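Local coordinates for Ycf54 protein (Thermosynechococcus elongatus, PDB 3HZE) that probably assists a step of chlorophyll biosynthesis, as other Ycf54 proteins do, at residues A2-L14 / Q57-T71. Numbering follows the deposited sequence.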
loop_
_atom_site.group_PDB
_atom_site.type_symbol
_atom_site.label_atom_id
_atom_site.label_comp_id
_atom_site.label_asym_id
_atom_site.label_seq_id
_atom_site.Cartn_x
_atom_site.Cartn_y
_atom_site.Cartn_z
ATOM N N ALA A 2 -6.109 6.099 -13.943
ATOM C CA ALA A 2 -4.816 6.527 -13.341
ATOM C C ALA A 2 -3.939 5.311 -13.067
ATOM O O ALA A 2 -4.377 4.173 -13.213
ATOM C CB ALA A 2 -5.079 7.288 -12.042
ATOM N N THR A 3 -2.694 5.559 -12.679
ATOM C CA THR A 3 -1.771 4.482 -12.368
ATOM C C THR A 3 -1.506 4.494 -10.868
ATOM O O THR A 3 -1.180 5.534 -10.297
ATOM C CB THR A 3 -0.429 4.656 -13.095
ATOM O OG1 THR A 3 -0.647 4.652 -14.511
ATOM C CG2 THR A 3 0.525 3.525 -12.721
ATOM N N TYR A 4 -1.644 3.334 -10.240
ATOM C CA TYR A 4 -1.424 3.205 -8.807
ATOM C C TYR A 4 -0.188 2.355 -8.537
ATOM O O TYR A 4 -0.066 1.246 -9.057
ATOM C CB TYR A 4 -2.644 2.549 -8.165
ATOM C CG TYR A 4 -3.882 3.397 -8.259
ATOM C CD1 TYR A 4 -4.197 4.306 -7.253
ATOM C CD2 TYR A 4 -4.717 3.330 -9.375
ATOM C CE1 TYR A 4 -5.311 5.130 -7.350
ATOM C CE2 TYR A 4 -5.844 4.159 -9.482
ATOM C CZ TYR A 4 -6.130 5.054 -8.465
ATOM O OH TYR A 4 -7.239 5.870 -8.550
ATOM N N TYR A 5 0.722 2.876 -7.725
ATOM C CA TYR A 5 1.941 2.154 -7.375
ATOM C C TYR A 5 1.745 1.651 -5.952
ATOM O O TYR A 5 1.032 2.279 -5.162
ATOM C CB TYR A 5 3.142 3.095 -7.451
ATOM C CG TYR A 5 3.285 3.751 -8.803
ATOM C CD1 TYR A 5 3.938 3.101 -9.848
ATOM C CD2 TYR A 5 2.725 5.002 -9.054
ATOM C CE1 TYR A 5 4.030 3.683 -11.118
ATOM C CE2 TYR A 5 2.804 5.594 -10.321
ATOM C CZ TYR A 5 3.460 4.927 -11.347
ATOM O OH TYR A 5 3.542 5.505 -12.598
ATOM N N TYR A 6 2.368 0.533 -5.600
ATOM C CA TYR A 6 2.158 0.014 -4.255
ATOM C C TYR A 6 3.258 -0.887 -3.735
ATOM O O TYR A 6 4.009 -1.478 -4.506
ATOM C CB TYR A 6 0.853 -0.787 -4.230
ATOM C CG TYR A 6 0.944 -2.070 -5.042
ATOM C CD1 TYR A 6 1.537 -3.215 -4.515
ATOM C CD2 TYR A 6 0.501 -2.110 -6.364
ATOM C CE1 TYR A 6 1.692 -4.375 -5.294
ATOM C CE2 TYR A 6 0.648 -3.256 -7.145
ATOM C CZ TYR A 6 1.246 -4.382 -6.604
ATOM O OH TYR A 6 1.392 -5.506 -7.382
ATOM N N ILE A 7 3.350 -0.980 -2.413
ATOM C CA ILE A 7 4.270 -1.915 -1.799
ATOM C C ILE A 7 3.305 -2.860 -1.078
ATOM O O ILE A 7 2.246 -2.437 -0.608
ATOM C CB ILE A 7 5.234 -1.283 -0.770
ATOM C CG1 ILE A 7 4.459 -0.473 0.266
ATOM C CG2 ILE A 7 6.301 -0.472 -1.494
ATOM C CD1 ILE A 7 5.246 -0.221 1.544
ATOM N N LEU A 8 3.650 -4.136 -1.020
ATOM C CA LEU A 8 2.800 -5.113 -0.361
ATOM C C LEU A 8 3.616 -5.886 0.667
ATOM O O LEU A 8 4.735 -6.285 0.385
ATOM C CB LEU A 8 2.228 -6.081 -1.405
ATOM C CG LEU A 8 1.399 -7.275 -0.934
ATOM C CD1 LEU A 8 0.069 -6.792 -0.350
ATOM C CD2 LEU A 8 1.153 -8.205 -2.131
ATOM N N ALA A 9 3.066 -6.080 1.861
ATOM C CA ALA A 9 3.770 -6.834 2.898
ATOM C C ALA A 9 2.789 -7.404 3.908
ATOM O O ALA A 9 1.633 -6.968 3.988
ATOM C CB ALA A 9 4.779 -5.934 3.611
ATOM N N SER A 10 3.256 -8.364 4.699
ATOM C CA SER A 10 2.406 -8.973 5.712
ATOM C C SER A 10 2.145 -7.928 6.791
ATOM O O SER A 10 2.969 -7.036 7.014
ATOM C CB SER A 10 3.106 -10.190 6.328
ATOM O OG SER A 10 4.254 -9.793 7.058
ATOM N N LYS A 11 0.999 -8.029 7.453
ATOM C CA LYS A 11 0.673 -7.090 8.510
ATOM C C LYS A 11 1.664 -7.320 9.645
ATOM O O LYS A 11 2.002 -6.403 10.400
ATOM C CB LYS A 11 -0.764 -7.309 9.001
ATOM C CG LYS A 11 -1.780 -7.336 7.867
ATOM C CD LYS A 11 -3.065 -6.581 8.197
ATOM C CE LYS A 11 -3.777 -7.150 9.404
ATOM N NZ LYS A 11 -5.107 -6.504 9.611
ATOM N N LYS A 12 2.138 -8.555 9.751
ATOM C CA LYS A 12 3.103 -8.912 10.788
ATOM C C LYS A 12 4.371 -8.068 10.610
ATOM O O LYS A 12 4.858 -7.451 11.561
ATOM C CB LYS A 12 3.446 -10.404 10.695
ATOM C CG LYS A 12 4.377 -10.900 11.796
ATOM C CD LYS A 12 4.808 -12.341 11.531
ATOM C CE LYS A 12 5.786 -12.843 12.587
ATOM N NZ LYS A 12 5.140 -12.964 13.923
ATOM N N PHE A 13 4.899 -8.031 9.392
ATOM C CA PHE A 13 6.101 -7.245 9.125
ATOM C C PHE A 13 5.858 -5.748 9.351
ATOM O O PHE A 13 6.713 -5.048 9.893
ATOM C CB PHE A 13 6.585 -7.484 7.690
ATOM C CG PHE A 13 7.726 -6.589 7.273
ATOM C CD1 PHE A 13 7.492 -5.464 6.493
ATOM C CD2 PHE A 13 9.033 -6.873 7.663
ATOM C CE1 PHE A 13 8.543 -4.629 6.102
ATOM C CE2 PHE A 13 10.091 -6.047 7.281
ATOM C CZ PHE A 13 9.845 -4.924 6.497
ATOM N N LEU A 14 4.689 -5.272 8.940
ATOM C CA LEU A 14 4.324 -3.861 9.078
ATOM C C LEU A 14 3.875 -3.452 10.487
ATOM O O LEU A 14 3.437 -2.316 10.696
ATOM C CB LEU A 14 3.216 -3.508 8.074
ATOM C CG LEU A 14 3.604 -3.594 6.595
ATOM C CD1 LEU A 14 2.382 -3.370 5.709
ATOM C CD2 LEU A 14 4.680 -2.559 6.302
ATOM N N GLN A 57 2.240 -12.568 -6.583
ATOM C CA GLN A 57 2.513 -11.807 -5.371
ATOM C C GLN A 57 1.659 -12.285 -4.207
ATOM O O GLN A 57 2.101 -12.268 -3.060
ATOM C CB GLN A 57 2.291 -10.315 -5.616
ATOM C CG GLN A 57 3.215 -9.742 -6.683
ATOM C CD GLN A 57 3.388 -8.246 -6.559
ATOM O OE1 GLN A 57 2.423 -7.512 -6.351
ATOM N NE2 GLN A 57 4.623 -7.777 -6.707
ATOM N N LYS A 58 0.437 -12.718 -4.495
ATOM C CA LYS A 58 -0.433 -13.207 -3.433
ATOM C C LYS A 58 0.167 -14.467 -2.835
ATOM O O LYS A 58 0.075 -14.703 -1.635
ATOM C CB LYS A 58 -1.829 -13.527 -3.962
ATOM C CG LYS A 58 -2.756 -14.075 -2.889
ATOM C CD LYS A 58 -4.048 -14.614 -3.469
ATOM C CE LYS A 58 -4.922 -15.229 -2.376
ATOM N NZ LYS A 58 -6.158 -15.872 -2.926
ATOM N N ALA A 59 0.787 -15.281 -3.680
ATOM C CA ALA A 59 1.399 -16.521 -3.218
ATOM C C ALA A 59 2.636 -16.247 -2.371
ATOM O O ALA A 59 2.871 -16.911 -1.360
ATOM C CB ALA A 59 1.773 -17.387 -4.420
ATOM N N ARG A 60 3.421 -15.257 -2.783
ATOM C CA ARG A 60 4.646 -14.910 -2.076
ATOM C C ARG A 60 4.462 -14.141 -0.770
ATOM O O ARG A 60 5.224 -14.336 0.177
ATOM C CB ARG A 60 5.566 -14.103 -2.993
ATOM C CG ARG A 60 6.214 -14.909 -4.103
ATOM C CD ARG A 60 7.085 -14.013 -4.966
ATOM N NE ARG A 60 8.058 -13.259 -4.180
ATOM C CZ ARG A 60 8.929 -12.401 -4.703
ATOM N NH1 ARG A 60 8.946 -12.191 -6.012
ATOM N NH2 ARG A 60 9.784 -11.753 -3.921
ATOM N N CYS A 61 3.465 -13.268 -0.715
ATOM C CA CYS A 61 3.253 -12.472 0.487
ATOM C C CYS A 61 2.471 -13.191 1.577
ATOM O O CYS A 61 1.364 -13.663 1.343
ATOM C CB CYS A 61 2.543 -11.162 0.128
ATOM S SG CYS A 61 2.394 -10.003 1.514
ATOM N N PRO A 62 3.050 -13.295 2.785
ATOM C CA PRO A 62 2.377 -13.962 3.903
ATOM C C PRO A 62 1.100 -13.201 4.278
ATOM O O PRO A 62 1.079 -11.966 4.259
ATOM C CB PRO A 62 3.428 -13.923 5.014
ATOM C CG PRO A 62 4.727 -13.946 4.257
ATOM C CD PRO A 62 4.450 -12.978 3.123
ATOM N N GLN A 63 0.050 -13.939 4.624
ATOM C CA GLN A 63 -1.234 -13.345 4.984
ATOM C C GLN A 63 -1.510 -13.404 6.485
ATOM O O GLN A 63 -1.006 -14.281 7.187
ATOM C CB GLN A 63 -2.371 -14.065 4.243
ATOM C CG GLN A 63 -2.619 -13.614 2.799
ATOM C CD GLN A 63 -1.459 -13.899 1.864
ATOM O OE1 GLN A 63 -0.873 -14.981 1.902
ATOM N NE2 GLN A 63 -1.136 -12.932 1.000
ATOM N N PRO A 64 -2.312 -12.460 7.000
ATOM C CA PRO A 64 -2.955 -11.369 6.264
ATOM C C PRO A 64 -1.930 -10.320 5.841
ATOM O O PRO A 64 -0.914 -10.122 6.510
ATOM C CB PRO A 64 -3.954 -10.823 7.273
ATOM C CG PRO A 64 -3.242 -11.034 8.570
ATOM C CD PRO A 64 -2.727 -12.440 8.412
ATOM N N ALA A 65 -2.200 -9.645 4.732
ATOM C CA ALA A 65 -1.276 -8.639 4.233
ATOM C C ALA A 65 -1.916 -7.266 4.144
ATOM O O ALA A 65 -3.115 -7.100 4.379
ATOM C CB ALA A 65 -0.758 -9.055 2.872
ATOM N N ALA A 66 -1.099 -6.278 3.812
ATOM C CA ALA A 66 -1.579 -4.920 3.664
ATOM C C ALA A 66 -0.755 -4.248 2.579
ATOM O O ALA A 66 0.411 -4.582 2.372
ATOM C CB ALA A 66 -1.441 -4.156 4.972
ATOM N N ALA A 67 -1.367 -3.301 1.883
ATOM C CA ALA A 67 -0.664 -2.585 0.845
ATOM C C ALA A 67 -0.659 -1.101 1.150
ATOM O O ALA A 67 -1.550 -0.595 1.825
ATOM C CB ALA A 67 -1.340 -2.820 -0.505
ATOM N N ILE A 68 0.377 -0.415 0.686
ATOM C CA ILE A 68 0.420 1.034 0.816
ATOM C C ILE A 68 0.357 1.410 -0.655
ATOM O O ILE A 68 1.230 1.028 -1.430
ATOM C CB ILE A 68 1.723 1.553 1.445
ATOM C CG1 ILE A 68 1.710 1.312 2.957
ATOM C CG2 ILE A 68 1.848 3.057 1.203
ATOM C CD1 ILE A 68 1.836 -0.129 3.375
ATOM N N ILE A 69 -0.700 2.116 -1.042
ATOM C CA ILE A 69 -0.896 2.495 -2.431
ATOM C C ILE A 69 -0.796 4.003 -2.612
ATOM O O ILE A 69 -1.230 4.767 -1.747
ATOM C CB ILE A 69 -2.276 1.995 -2.912
ATOM C CG1 ILE A 69 -2.392 0.492 -2.634
ATOM C CG2 ILE A 69 -2.456 2.270 -4.404
ATOM C CD1 ILE A 69 -3.767 -0.086 -2.917
ATOM N N SER A 70 -0.223 4.429 -3.736
ATOM C CA SER A 70 -0.070 5.853 -4.010
ATOM C C SER A 70 0.064 6.142 -5.499
ATOM O O SER A 70 0.564 5.313 -6.260
ATOM C CB SER A 70 1.166 6.402 -3.289
ATOM O OG SER A 70 1.352 7.783 -3.577
ATOM N N THR A 71 -0.385 7.317 -5.919
ATOM C CA THR A 71 -0.250 7.675 -7.321
ATOM C C THR A 71 1.103 8.350 -7.535
ATOM O O THR A 71 1.452 8.729 -8.655
ATOM C CB THR A 71 -1.385 8.598 -7.781
ATOM O OG1 THR A 71 -1.554 9.660 -6.835
ATOM C CG2 THR A 71 -2.685 7.809 -7.903
HETATM O O HOH W 1 0.104 8.014 -10.905
HETATM O O HOH W 2 0.565 -11.000 8.723
#
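Strands 3-10 and 65-70 are the central antiparallel pair of the four-stranded sheet, and six backbone hydrogen bonds join them. Tyr5, Ile7 and Ala9 each exchange two bonds with Ser70, Ile68 and Ala66, respectively. Ala66 N to Ala9 O is among the shortest, at 2.8 Å. Beyond the last pair the chains stay together, because Lys11 N donates an almost straight bond (172°) to Pro64 O, just after a cis peptide. At the other end a water donates to both Thr3 O and Thr71 O.

On one face, Ile7 and Ile68 lie side by side and point the same way, with Ile7 CG1 3.6 Å from Ile68 CB. Leu14 CD1, from the helix that follows the strand, reaches Ala66 CB and Ile68 CD1. Leu79 of helix 73-83 covers both isoleucines. The sheet is antiparallel, with 87-92 beside 3-10 and 40-44 beside 65-70, and helices pack on both faces.

The other face carries Tyr6, Leu8, Ala67 and Ile69, and here Tyr6 and Leu8 meet Gln57 of helix 55-60. The Tyr6 ring meets the amide of Gln57 from the opposite direction, with the two planes 78° apart. Tyr6 OH donates a very short bond of 2.5 Å to Gln57 OE1, which lies in the ring plane at its edge. Gln57 NE2 bonds Met88 O, so both ends of the amide are held and its rotation is fixed. Leu8 turns CG anti to its backbone N (chi1 175°), which brings CG to 3.8 Å from Cys61 SG; Leu8 CD1 lies 3.5 Å from Ala66 O. Ser10 OG accepts from Phe13 N at 3.0 Å, a capping bond at the turn into helix 13-16.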